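Local coordinates for amidohydrolase family protein (Acinetobacter baumannii, PDB 4I6K), which probably hydrolyses the lactone ring of 2-pyrone-4,6-dicarboxylic acid, as a member of the amidohydrolase superfamily, at residues H33-Q38 and Y47-E52; D39-T44 and P75-T80; S57-L62 and D94-I99; T80-M85 and A100-T105. All blocks are in the same frame, centred on the assembly; numbering follows the deposited sequence.

Contact 1. Residues H33-Q38 and Y47-E52; sequences HVFSTQ and YAPDYE. With CIT (citric acid), chain B.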
loop_
_atom_site.group_PDB
_atom_site.type_symbol
_atom_site.label_atom_id
_atom_site.label_comp_id
_atom_site.label_asym_id
_atom_site.label_seq_id
_atom_site.Cartn_x
_atom_site.Cartn_y
_atom_site.Cartn_z
ATOM N N HIS A 33 8.524 -4.076 1.870
ATOM C CA HIS A 33 9.594 -3.199 1.412
ATOM C C HIS A 33 10.918 -3.932 1.514
ATOM O O HIS A 33 11.139 -4.665 2.463
ATOM C CB HIS A 33 9.667 -1.935 2.268
ATOM C CG HIS A 33 8.360 -1.221 2.434
ATOM N ND1 HIS A 33 7.873 -0.329 1.502
ATOM C CD2 HIS A 33 7.463 -1.223 3.451
ATOM C CE1 HIS A 33 6.728 0.176 1.930
ATOM N NE2 HIS A 33 6.453 -0.355 3.107
ATOM N N VAL A 34 11.787 -3.772 0.522
ATOM C CA VAL A 34 13.167 -4.214 0.681
ATOM C C VAL A 34 14.030 -2.982 0.739
ATOM O O VAL A 34 13.680 -1.945 0.174
ATOM C CB VAL A 34 13.678 -5.085 -0.481
ATOM C CG1 VAL A 34 12.988 -6.436 -0.480
ATOM C CG2 VAL A 34 13.490 -4.369 -1.806
ATOM N N PHE A 35 15.152 -3.093 1.439
ATOM C CA PHE A 35 16.146 -2.022 1.505
ATOM C C PHE A 35 17.379 -2.527 2.260
ATOM O O PHE A 35 17.339 -3.580 2.921
ATOM C CB PHE A 35 15.576 -0.768 2.184
ATOM C CG PHE A 35 15.061 -1.026 3.563
ATOM C CD1 PHE A 35 15.940 -1.151 4.630
ATOM C CD2 PHE A 35 13.698 -1.185 3.796
ATOM C CE1 PHE A 35 15.477 -1.411 5.914
ATOM C CE2 PHE A 35 13.219 -1.443 5.086
ATOM C CZ PHE A 35 14.110 -1.556 6.142
ATOM N N SER A 36 18.465 -1.767 2.144
ATOM C CA SER A 36 19.751 -2.119 2.730
ATOM C C SER A 36 20.387 -0.872 3.301
ATOM O O SER A 36 20.000 0.232 2.946
ATOM C CB SER A 36 20.679 -2.674 1.661
ATOM O OG SER A 36 21.957 -2.077 1.790
ATOM N N THR A 37 21.386 -1.036 4.162
ATOM C CA THR A 37 22.014 0.127 4.769
ATOM C C THR A 37 22.955 0.787 3.781
ATOM O O THR A 37 23.416 1.902 3.999
ATOM C CB THR A 37 22.738 -0.213 6.072
ATOM O OG1 THR A 37 22.102 -1.335 6.697
ATOM C CG2 THR A 37 22.678 0.975 7.015
ATOM N N GLN A 38 23.216 0.096 2.678
ATOM C CA GLN A 38 23.990 0.655 1.576
ATOM C C GLN A 38 23.179 1.686 0.787
ATOM O O GLN A 38 23.735 2.611 0.196
ATOM C CB GLN A 38 24.464 -0.468 0.656
ATOM C CG GLN A 38 25.386 -1.461 1.350
ATOM C CD GLN A 38 25.575 -2.742 0.560
ATOM O OE1 GLN A 38 24.605 -3.414 0.195
ATOM N NE2 GLN A 38 26.832 -3.095 0.300
ATOM N N TYR A 47 12.700 8.496 9.549
ATOM C CA TYR A 47 13.486 7.479 10.222
ATOM C C TYR A 47 14.387 6.783 9.226
ATOM O O TYR A 47 14.201 6.897 8.009
ATOM C CB TYR A 47 12.592 6.450 10.913
ATOM C CG TYR A 47 11.816 5.568 9.967
ATOM C CD1 TYR A 47 12.216 4.260 9.710
ATOM C CD2 TYR A 47 10.674 6.043 9.332
ATOM C CE1 TYR A 47 11.503 3.455 8.844
ATOM C CE2 TYR A 47 9.954 5.252 8.465
ATOM C CZ TYR A 47 10.369 3.961 8.222
ATOM O OH TYR A 47 9.637 3.181 7.352
ATOM N N ALA A 48 15.371 6.064 9.753
ATOM C CA ALA A 48 16.359 5.380 8.924
ATOM C C ALA A 48 16.697 4.059 9.575
ATOM O O ALA A 48 17.506 4.017 10.495
ATOM C CB ALA A 48 17.613 6.225 8.774
ATOM N N PRO A 49 16.066 2.976 9.099
ATOM C CA PRO A 49 16.252 1.654 9.687
ATOM C C PRO A 49 17.726 1.248 9.630
ATOM O O PRO A 49 18.438 1.654 8.712
ATOM C CB PRO A 49 15.412 0.746 8.782
ATOM C CG PRO A 49 14.558 1.672 7.953
ATOM C CD PRO A 49 15.309 2.929 7.837
ATOM N N ASP A 50 18.168 0.448 10.594
ATOM C CA ASP A 50 19.581 0.075 10.717
ATOM C C ASP A 50 19.774 -1.427 10.559
ATOM O O ASP A 50 20.429 -2.078 11.375
ATOM C CB ASP A 50 20.108 0.514 12.085
ATOM C CG ASP A 50 21.588 0.220 12.268
ATOM O OD1 ASP A 50 22.332 0.218 11.260
ATOM O OD2 ASP A 50 22.001 -0.005 13.427
ATOM N N TYR A 51 19.180 -1.989 9.518
ATOM C CA TYR A 51 19.291 -3.419 9.298
ATOM C C TYR A 51 19.046 -3.705 7.834
ATOM O O TYR A 51 18.675 -2.813 7.083
ATOM C CB TYR A 51 18.308 -4.198 10.185
ATOM C CG TYR A 51 16.864 -3.748 10.075
ATOM C CD1 TYR A 51 15.999 -4.339 9.163
ATOM C CD2 TYR A 51 16.366 -2.743 10.895
ATOM C CE1 TYR A 51 14.677 -3.933 9.058
ATOM C CE2 TYR A 51 15.050 -2.321 10.797
ATOM C CZ TYR A 51 14.211 -2.924 9.875
ATOM O OH TYR A 51 12.905 -2.516 9.774
ATOM N N GLU A 52 19.275 -4.951 7.435
ATOM C CA GLU A 52 19.095 -5.383 6.056
ATOM C C GLU A 52 17.696 -5.959 5.868
ATOM O O GLU A 52 17.291 -6.834 6.628
ATOM C CB GLU A 52 20.134 -6.459 5.724
ATOM C CG GLU A 52 21.298 -5.999 4.871
ATOM C CD GLU A 52 21.667 -4.552 5.087
ATOM O OE1 GLU A 52 22.046 -4.190 6.220
ATOM O OE2 GLU A 52 21.584 -3.777 4.107
HETATM C C1 CIT B . 7.565 3.704 4.519
HETATM O O1 CIT B . 7.276 4.004 3.335
HETATM O O2 CIT B . 8.471 4.322 5.116
HETATM C C2 CIT B . 6.810 2.632 5.258
HETATM C C3 CIT B . 5.489 3.249 5.692
HETATM O O7 CIT B . 4.703 3.431 4.480
HETATM C C4 CIT B . 4.761 2.284 6.586
HETATM C C5 CIT B . 4.618 1.109 5.668
HETATM O O3 CIT B . 3.875 1.183 4.657
HETATM O O4 CIT B . 5.273 0.078 5.917
HETATM C C6 CIT B . 5.676 4.584 6.412
HETATM O O5 CIT B . 6.125 4.656 7.584
HETATM O O6 CIT B . 5.356 5.642 5.817
#
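Where Phe35 meets Pro49, the touching parts of 33-38 and 47-52 run almost at right angles (87°), and the CA atoms of Ser36 and Glu52 come within 4.7 Å. The ring of Phe35 fills the corner. Its CE1 lies 3.6 Å from Pro49 CB, and its CZ reaches CE1 of Tyr51 at 3.8 Å. The two aromatic planes are inclined by 58°, with Phe35 CE1 over one face of Tyr51 and the Tyr51 hydroxyl in the plane of the Phe35 ring, at its edge; that hydroxyl is hydrogen-bonded to Glu255. Both segments belong to the long loop after strand 28-32 of a (βα)8 barrel, the fold of the amidohydrolase superfamily, and within this loop Tyr47 and His33 reach the bound citrate. Tyr47 OH donates to citrate O2 over 2.8 Å, while His33 NE2 makes weak bonds to O3 and O4 of another carboxylate, with ND1 of the same ring bonded to Val73 O. At the outer end, the side chain of Glu52 bends at chi2 (31°) toward Thr37. Thr37 OG1 donates to the syn lone pair of Glu52 OE1 at 2.9 Å; the other oxygen, OE2, sits too close to Ser36 for its place to be sure. Ser36 OG closes an ST turn by accepting from Gln38 N at 2.7 Å.

Contact 2. Residues D39-T44 and P75-T80; sequences DHSIET and PSFLGT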
loop_
_atom_site.group_PDB
_atom_site.type_symbol
_atom_site.label_atom_id
_atom_site.label_comp_id
_atom_site.label_asym_id
_atom_site.label_seq_id
_atom_site.Cartn_x
_atom_site.Cartn_y
_atom_site.Cartn_z
ATOM N N ASP A 39 21.861 1.526 0.779
ATOM C CA ASP A 39 20.974 2.495 0.130
ATOM C C ASP A 39 21.019 3.841 0.853
ATOM O O ASP A 39 21.172 3.890 2.068
ATOM C CB ASP A 39 19.536 1.962 0.089
ATOM C CG ASP A 39 19.437 0.616 -0.599
ATOM O OD1 ASP A 39 18.563 -0.187 -0.222
ATOM O OD2 ASP A 39 20.247 0.355 -1.509
ATOM N N HIS A 40 20.890 4.929 0.097
ATOM C CA HIS A 40 20.895 6.270 0.668
ATOM C C HIS A 40 19.531 6.641 1.262
ATOM O O HIS A 40 18.507 6.595 0.586
ATOM C CB HIS A 40 21.336 7.291 -0.390
ATOM C CG HIS A 40 21.159 8.724 0.021
ATOM N ND1 HIS A 40 21.906 9.314 1.020
ATOM C CD2 HIS A 40 20.340 9.694 -0.454
ATOM C CE1 HIS A 40 21.547 10.579 1.150
ATOM N NE2 HIS A 40 20.597 10.834 0.268
ATOM N N SER A 41 19.533 7.000 2.538
ATOM C CA SER A 41 18.331 7.471 3.205
ATOM C C SER A 41 18.289 9.001 3.134
ATOM O O SER A 41 19.220 9.673 3.577
ATOM C CB SER A 41 18.323 6.996 4.658
ATOM O OG SER A 41 17.058 7.219 5.255
ATOM N N ILE A 42 17.215 9.549 2.574
ATOM C CA ILE A 42 17.153 10.982 2.300
ATOM C C ILE A 42 17.237 11.848 3.560
ATOM O O ILE A 42 16.840 11.423 4.656
ATOM C CB ILE A 42 15.914 11.364 1.453
ATOM C CG1 ILE A 42 14.628 11.171 2.270
ATOM C CG2 ILE A 42 15.902 10.559 0.144
ATOM C CD1 ILE A 42 13.371 11.668 1.588
ATOM N N GLU A 43 17.749 13.066 3.375
ATOM C CA GLU A 43 18.111 13.962 4.472
ATOM C C GLU A 43 16.953 14.232 5.432
ATOM O O GLU A 43 17.149 14.364 6.643
ATOM C CB GLU A 43 18.655 15.283 3.909
ATOM C CG GLU A 43 19.215 16.253 4.952
ATOM C CD GLU A 43 19.357 17.675 4.415
ATOM O OE1 GLU A 43 18.427 18.154 3.728
ATOM O OE2 GLU A 43 20.396 18.315 4.688
ATOM N N THR A 44 15.748 14.313 4.886
ATOM C CA THR A 44 14.570 14.615 5.684
ATOM C C THR A 44 13.783 13.365 6.116
ATOM O O THR A 44 12.621 13.475 6.520
ATOM C CB THR A 44 13.632 15.556 4.909
ATOM O OG1 THR A 44 13.111 14.873 3.762
ATOM C CG2 THR A 44 14.389 16.785 4.442
ATOM N N PRO A 75 9.906 2.780 -0.234
ATOM C CA PRO A 75 9.846 3.328 1.115
ATOM C C PRO A 75 10.062 4.832 1.157
ATOM O O PRO A 75 10.823 5.374 0.367
ATOM C CB PRO A 75 10.996 2.621 1.841
ATOM C CG PRO A 75 11.515 1.581 0.891
ATOM C CD PRO A 75 11.147 2.028 -0.468
ATOM N N SER A 76 9.378 5.489 2.087
ATOM C CA SER A 76 9.508 6.925 2.298
ATOM C C SER A 76 10.955 7.389 2.429
ATOM O O SER A 76 11.353 8.379 1.813
ATOM C CB SER A 76 8.747 7.337 3.558
ATOM O OG SER A 76 9.181 6.566 4.665
ATOM N N PHE A 77 11.746 6.680 3.227
ATOM C CA PHE A 77 13.109 7.131 3.515
ATOM C C PHE A 77 14.055 6.992 2.341
ATOM O O PHE A 77 15.180 7.493 2.394
ATOM C CB PHE A 77 13.682 6.417 4.738
ATOM C CG PHE A 77 13.576 4.935 4.672
ATOM C CD1 PHE A 77 14.554 4.188 4.023
ATOM C CD2 PHE A 77 12.499 4.279 5.258
ATOM C CE1 PHE A 77 14.467 2.803 3.959
ATOM C CE2 PHE A 77 12.395 2.906 5.193
ATOM C CZ PHE A 77 13.376 2.163 4.542
ATOM N N LEU A 78 13.601 6.328 1.279
ATOM C CA LEU A 78 14.418 6.193 0.069
ATOM C C LEU A 78 14.063 7.184 -1.034
ATOM O O LEU A 78 14.635 7.114 -2.122
ATOM C CB LEU A 78 14.389 4.767 -0.471
ATOM C CG LEU A 78 15.097 3.757 0.436
ATOM C CD1 LEU A 78 14.991 2.383 -0.178
ATOM C CD2 LEU A 78 16.556 4.149 0.656
ATOM N N GLY A 79 13.129 8.096 -0.757
ATOM C CA GLY A 79 12.813 9.171 -1.703
ATOM C C GLY A 79 12.391 8.662 -3.072
ATOM O O GLY A 79 11.620 7.707 -3.176
ATOM N N THR A 80 12.894 9.296 -4.130
ATOM C CA THR A 80 12.502 8.931 -5.479
ATOM C C THR A 80 13.566 8.079 -6.150
ATOM O O THR A 80 13.523 7.878 -7.355
ATOM C CB THR A 80 12.246 10.148 -6.357
ATOM O OG1 THR A 80 13.477 10.858 -6.550
ATOM C CG2 THR A 80 11.187 11.074 -5.720
#
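Ile42 and Leu78 reach across this contact in opposite directions, Ile42 laying CG2 and CD1 on the backbone of 76-79, Leu78 sending one methyl, CD2, to 39-40. From Ile42, CG2 comes to 3.8 Å from the N of Gly79, and CD1 extends to 3.9 Å from Ser76 O. With CG1 set between the backbone N and the carbonyl carbon (chi1 68°), the branch passes alongside the carbonyl of Phe77 before reaching Ser76. Leu78 CD2 lies 3.7 Å from Asp39 CB and meets the carbonyl oxygen of His40. Between these two side chains lies Phe77 O. It accepts a nearly straight bond from Ile42 N (2.9 Å, 160° at the hydrogen), a weak one from Ser41 OG and a CA-H...O contact from Ser41, so one carbonyl fixes the loop at two successive residues. Ser41 OG also packs against the CB of Phe77 at 3.5 Å, a position it takes by turning away from its own backbone N (chi1 -169°); the Phe77 ring meets Phe35 and Tyr47 edge-to-face. The segment that receives these groups is a short 3-10 turn, 76-78, closed by bonds from Leu78 N to Pro75 O and from Gly79 N to Ser76 O; Gly79 follows with positive phi. Ser76 OG is hydrogen-bonded to the citrate, so the turn forms part of the ligand pocket. The contact lies at the C-terminal ends of the barrel strands, joining the loop between strand 28-32 and helix 55-64 to the one between strand 69-73 and helix 83-91.

Contact 3. Residues S57-L62 and D94-I99; sequences SFISHL and DRLKGI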
loop_
_atom_site.group_PDB
_atom_site.type_symbol
_atom_site.label_atom_id
_atom_site.label_comp_id
_atom_site.label_asym_id
_atom_site.label_seq_id
_atom_site.Cartn_x
_atom_site.Cartn_y
_atom_site.Cartn_z
ATOM N N SER A 57 15.338 -12.470 2.098
ATOM C CA SER A 57 14.547 -12.643 3.304
ATOM C C SER A 57 13.048 -12.597 2.985
ATOM O O SER A 57 12.269 -13.410 3.486
ATOM C CB SER A 57 14.921 -11.581 4.340
ATOM O OG SER A 57 14.274 -11.843 5.572
ATOM N N PHE A 58 12.651 -11.654 2.133
ATOM C CA PHE A 58 11.241 -11.485 1.808
ATOM C C PHE A 58 10.657 -12.672 1.037
ATOM O O PHE A 58 9.596 -13.189 1.398
ATOM C CB PHE A 58 11.008 -10.178 1.051
ATOM C CG PHE A 58 9.587 -9.981 0.622
ATOM C CD1 PHE A 58 8.563 -10.033 1.543
ATOM C CD2 PHE A 58 9.275 -9.753 -0.709
ATOM C CE1 PHE A 58 7.249 -9.859 1.143
ATOM C CE2 PHE A 58 7.965 -9.578 -1.116
ATOM C CZ PHE A 58 6.952 -9.628 -0.193
ATOM N N ILE A 59 11.338 -13.098 -0.024
ATOM C CA ILE A 59 10.897 -14.274 -0.769
ATOM C C ILE A 59 10.900 -15.482 0.149
ATOM O O ILE A 59 10.109 -16.413 -0.025
ATOM C CB ILE A 59 11.782 -14.572 -2.010
ATOM C CG1 ILE A 59 11.179 -13.965 -3.280
ATOM C CG2 ILE A 59 11.859 -16.061 -2.247
ATOM C CD1 ILE A 59 10.960 -12.493 -3.224
ATOM N N SER A 60 11.784 -15.471 1.141
ATOM C CA SER A 60 11.842 -16.585 2.084
ATOM C C SER A 60 10.579 -16.681 2.940
ATOM O O SER A 60 10.108 -17.774 3.244
ATOM C CB SER A 60 13.066 -16.468 2.979
ATOM O OG SER A 60 13.145 -17.595 3.817
ATOM N N HIS A 61 10.036 -15.534 3.341
ATOM C CA HIS A 61 8.779 -15.522 4.085
ATOM C C HIS A 61 7.581 -15.931 3.224
ATOM O O HIS A 61 6.669 -16.605 3.703
ATOM C CB HIS A 61 8.534 -14.152 4.703
ATOM C CG HIS A 61 9.477 -13.820 5.814
ATOM N ND1 HIS A 61 10.451 -12.852 5.701
ATOM C CD2 HIS A 61 9.604 -14.339 7.057
ATOM C CE1 HIS A 61 11.130 -12.778 6.831
ATOM N NE2 HIS A 61 10.633 -13.668 7.672
ATOM N N LEU A 62 7.583 -15.509 1.959
ATOM C CA LEU A 62 6.533 -15.900 1.022
ATOM C C LEU A 62 6.515 -17.415 0.869
ATOM O O LEU A 62 5.460 -18.047 0.950
ATOM C CB LEU A 62 6.742 -15.241 -0.347
ATOM C CG LEU A 62 6.700 -13.711 -0.422
ATOM C CD1 LEU A 62 6.678 -13.254 -1.881
ATOM C CD2 LEU A 62 5.493 -13.176 0.322
ATOM N N ASP A 94 8.980 -12.927 -11.879
ATOM C CA ASP A 94 7.822 -13.791 -12.033
ATOM C C ASP A 94 6.942 -13.772 -10.784
ATOM O O ASP A 94 5.807 -14.241 -10.802
ATOM C CB ASP A 94 8.276 -15.223 -12.376
ATOM C CG ASP A 94 9.308 -15.786 -11.374
ATOM O OD1 ASP A 94 10.149 -15.030 -10.824
ATOM O OD2 ASP A 94 9.270 -17.011 -11.139
ATOM N N ARG A 95 7.469 -13.216 -9.701
ATOM C CA ARG A 95 6.754 -13.232 -8.429
ATOM C C ARG A 95 6.485 -11.836 -7.873
ATOM O O ARG A 95 5.589 -11.657 -7.045
ATOM C CB ARG A 95 7.509 -14.094 -7.407
ATOM C CG ARG A 95 7.749 -15.513 -7.900
ATOM C CD ARG A 95 8.377 -16.385 -6.854
ATOM N NE ARG A 95 7.508 -16.597 -5.701
ATOM C CZ ARG A 95 7.922 -17.166 -4.575
ATOM N NH1 ARG A 95 9.183 -17.565 -4.482
ATOM N NH2 ARG A 95 7.093 -17.336 -3.546
ATOM N N LEU A 96 7.240 -10.850 -8.348
ATOM C CA LEU A 96 7.177 -9.512 -7.777
ATOM C C LEU A 96 6.808 -8.427 -8.772
ATOM O O LEU A 96 7.325 -8.408 -9.893
ATOM C CB LEU A 96 8.530 -9.139 -7.174
ATOM C CG LEU A 96 9.049 -10.056 -6.078
ATOM C CD1 LEU A 96 10.359 -9.477 -5.559
ATOM C CD2 LEU A 96 8.010 -10.203 -4.967
ATOM N N LYS A 97 5.937 -7.517 -8.334
ATOM C CA LYS A 97 5.752 -6.219 -8.985
ATOM C C LYS A 97 6.014 -5.095 -7.987
ATOM O O LYS A 97 6.134 -5.347 -6.793
ATOM C CB LYS A 97 4.350 -6.113 -9.588
ATOM C CG LYS A 97 4.212 -6.935 -10.864
ATOM C CD LYS A 97 2.789 -7.418 -11.126
ATOM C CE LYS A 97 2.762 -8.204 -12.434
ATOM N NZ LYS A 97 1.427 -8.221 -13.085
ATOM N N GLY A 98 6.091 -3.856 -8.470
ATOM C CA GLY A 98 6.443 -2.737 -7.616
ATOM C C GLY A 98 5.591 -1.477 -7.738
ATOM O O GLY A 98 4.907 -1.254 -8.741
ATOM N N ILE A 99 5.631 -0.664 -6.686
ATOM C CA ILE A 99 5.010 0.656 -6.679
ATOM C C ILE A 99 6.139 1.635 -6.434
ATOM O O ILE A 99 6.807 1.561 -5.412
ATOM C CB ILE A 99 3.968 0.800 -5.536
ATOM C CG1 ILE A 99 2.829 -0.202 -5.709
ATOM C CG2 ILE A 99 3.430 2.243 -5.441
ATOM C CD1 ILE A 99 2.034 0.000 -6.957
#
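Arg95 reaches from just before strand 96-100 toward helix 55-64 and meets Ile59 and Leu62 with its guanidinium group. From CB, which points at the helix, the chain leaves with CG anti to the carbonyl carbon (chi1 -56°), runs extended to CD, and then bends at chi3 (65°). NE, next along, is hydrogen-bonded to Thr68 O. At the tip the two amino groups divide: NH1 lies 3.8 Å from Ile59 CG2 and forms a salt bridge with Asp63, while NH2 lies 3.8 Å from Leu62 CB and bonds to Phe67 O. One face of the guanidinium is covered by Ile59 CG1, so hydrocarbon lies over that face, while oxygens hold the nitrogens. In this β/α barrel, helix 55-64 packs on the outside of the sheet, touching strands 28-32 and 69-73, and here reaches the third strand, 96-100. One residue further along the chain, Leu96 completes the apolar layer: its CD1 meets Ile59 CD1 at 3.9 Å, and its CD2 comes to the edge of the Phe58 ring, near the ring plane, 3.9 Å from CE2. Leu72 of strand 69-73 touches both Phe58 and Leu96.

Contact 4. Residues T80-M85 and A100-T105; sequences TNNQAM and AVVQHT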
loop_
_atom_site.group_PDB
_atom_site.type_symbol
_atom_site.label_atom_id
_atom_site.label_comp_id
_atom_site.label_asym_id
_atom_site.label_seq_id
_atom_site.Cartn_x
_atom_site.Cartn_y
_atom_site.Cartn_z
ATOM N N THR A 80 12.894 9.296 -4.130
ATOM C CA THR A 80 12.502 8.931 -5.479
ATOM C C THR A 80 13.566 8.079 -6.150
ATOM O O THR A 80 13.523 7.878 -7.355
ATOM C CB THR A 80 12.246 10.148 -6.357
ATOM O OG1 THR A 80 13.477 10.858 -6.550
ATOM C CG2 THR A 80 11.187 11.074 -5.720
ATOM N N ASN A 81 14.520 7.578 -5.372
ATOM C CA ASN A 81 15.470 6.603 -5.899
ATOM C C ASN A 81 14.901 5.211 -5.747
ATOM O O ASN A 81 14.959 4.643 -4.666
ATOM C CB ASN A 81 16.804 6.685 -5.169
ATOM C CG ASN A 81 17.853 5.781 -5.786
ATOM O OD1 ASN A 81 17.528 4.854 -6.534
ATOM N ND2 ASN A 81 19.121 6.048 -5.482
ATOM N N ASN A 82 14.334 4.675 -6.824
ATOM C CA ASN A 82 13.636 3.391 -6.775
ATOM C C ASN A 82 14.534 2.181 -7.063
ATOM O O ASN A 82 14.060 1.052 -7.184
ATOM C CB ASN A 82 12.454 3.409 -7.740
ATOM C CG ASN A 82 11.387 4.419 -7.336
ATOM O OD1 ASN A 82 10.608 4.177 -6.414
ATOM N ND2 ASN A 82 11.344 5.551 -8.032
ATOM N N GLN A 83 15.837 2.377 -7.114
ATOM C CA GLN A 83 16.739 1.317 -7.538
ATOM C C GLN A 83 16.778 0.038 -6.715
ATOM O O GLN A 83 16.831 -1.039 -7.277
ATOM C CB GLN A 83 18.157 1.857 -7.663
ATOM C CG GLN A 83 18.422 2.509 -8.981
ATOM C CD GLN A 83 18.273 1.558 -10.127
ATOM O OE1 GLN A 83 18.801 0.457 -10.107
ATOM N NE2 GLN A 83 17.554 1.979 -11.142
ATOM N N ALA A 84 16.763 0.135 -5.397
ATOM C CA ALA A 84 16.760 -1.096 -4.593
ATOM C C ALA A 84 15.578 -1.991 -4.962
ATOM O O ALA A 84 15.740 -3.188 -5.207
ATOM C CB ALA A 84 16.741 -0.774 -3.117
ATOM N N MET A 85 14.388 -1.393 -5.006
ATOM C CA MET A 85 13.175 -2.098 -5.406
ATOM C C MET A 85 13.238 -2.637 -6.842
ATOM O O MET A 85 12.826 -3.771 -7.113
ATOM C CB MET A 85 11.956 -1.182 -5.264
ATOM C CG MET A 85 10.656 -1.860 -5.647
ATOM S SD MET A 85 9.225 -0.798 -5.448
ATOM C CE MET A 85 9.626 0.506 -6.601
ATOM N N ALA A 100 6.354 2.542 -7.374
ATOM C CA ALA A 100 7.471 3.472 -7.288
ATOM C C ALA A 100 7.040 4.779 -6.655
ATOM O O ALA A 100 5.844 5.020 -6.434
ATOM C CB ALA A 100 8.072 3.738 -8.691
ATOM N N VAL A 101 8.033 5.611 -6.356
ATOM C CA VAL A 101 7.806 6.988 -5.950
ATOM C C VAL A 101 8.632 7.844 -6.896
ATOM O O VAL A 101 9.814 7.568 -7.121
ATOM C CB VAL A 101 8.219 7.212 -4.490
ATOM C CG1 VAL A 101 8.071 8.687 -4.080
ATOM C CG2 VAL A 101 7.377 6.305 -3.581
ATOM N N VAL A 102 7.991 8.854 -7.480
ATOM C CA VAL A 102 8.612 9.686 -8.502
ATOM C C VAL A 102 8.158 11.116 -8.346
ATOM O O VAL A 102 7.098 11.366 -7.802
ATOM C CB VAL A 102 8.192 9.234 -9.909
ATOM C CG1 VAL A 102 8.641 7.807 -10.174
ATOM C CG2 VAL A 102 6.690 9.350 -10.048
ATOM N N GLN A 103 8.976 12.057 -8.810
ATOM C CA GLN A 103 8.579 13.463 -8.928
ATOM C C GLN A 103 7.370 13.552 -9.847
ATOM O O GLN A 103 7.345 12.883 -10.876
ATOM C CB GLN A 103 9.719 14.263 -9.559
ATOM C CG GLN A 103 11.014 14.244 -8.773
ATOM C CD GLN A 103 10.898 15.019 -7.478
ATOM O OE1 GLN A 103 9.794 15.315 -7.020
ATOM N NE2 GLN A 103 12.036 15.357 -6.881
ATOM N N HIS A 104 6.380 14.380 -9.518
ATOM C CA HIS A 104 5.235 14.509 -10.412
ATOM C C HIS A 104 5.630 15.154 -11.743
ATOM O O HIS A 104 4.824 15.218 -12.674
ATOM C CB HIS A 104 4.066 15.245 -9.762
ATOM C CG HIS A 104 4.318 16.699 -9.511
ATOM N ND1 HIS A 104 4.773 17.178 -8.301
ATOM C CD2 HIS A 104 4.157 17.782 -10.307
ATOM C CE1 HIS A 104 4.895 18.493 -8.368
ATOM N NE2 HIS A 104 4.530 18.883 -9.575
ATOM N N THR A 105 6.882 15.597 -11.847
ATOM C CA THR A 105 7.372 16.190 -13.097
ATOM C C THR A 105 8.166 15.199 -13.953
ATOM O O THR A 105 8.660 15.545 -15.028
ATOM C CB THR A 105 8.243 17.418 -12.842
ATOM O OG1 THR A 105 9.325 17.061 -11.965
ATOM C CG2 THR A 105 7.408 18.533 -12.222
#
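Asn82 ND2 donates to Val101 O over 2.7 Å, with that oxygen close to the amide plane and 164° at the hydrogen, while Asn82 OD1 accepts from Val101 N at 2.9 Å along a similarly straight line (165°). With both ends of the amide engaged by one residue, the flip of the group is settled, and each end of this buried amide has a main-chain partner. CG lies anti to the carbonyl carbon of Asn82 (chi1 -65°), which directs the amide at the neighbouring segment. Asn82 is the N-cap residue of helix 83-91, although its side chain makes no capping bond; the preceding Asn81 instead forms an Asx turn, OD1 accepting from Gln83 N at 3.1 Å. The contact joins the loop and helix start after barrel strand 69-73 to the end of strand 96-100 and the loop that follows it. On one side of the amide, Met85, extended until it bends at chi3, brings CE to Ala100 CA at 3.7 Å, and Ile119 of the next strand touches both residues. On the other, Thr80 CG2 packs 3.9 Å from Gln103 N, and Thr80 CA makes a CA-H...O contact with Val101 O.

From the N terminus, strand 28-32 leads into the long loop that contact 1 closes, joining 33-38 to 47-52. Contact 2 starts from 39-44, within that loop, and crosses contact 1 to reach 75-80; the two touch through Phe77, which packs against Phe35, Tyr47 and Pro49. Contact 3 opens at helix 55-64, inside the span of contact 2, and crosses it by closing on strand 96-100. Contact 4 continues directly from contact 2 at the shared Thr80 and crosses contact 3, with Met85 lying against Ile99. Contacts 1, 2 and 4 therefore link three successive loops at the C-terminal ends of the barrel strands, whereas contact 3 ties the first helix to the third strand.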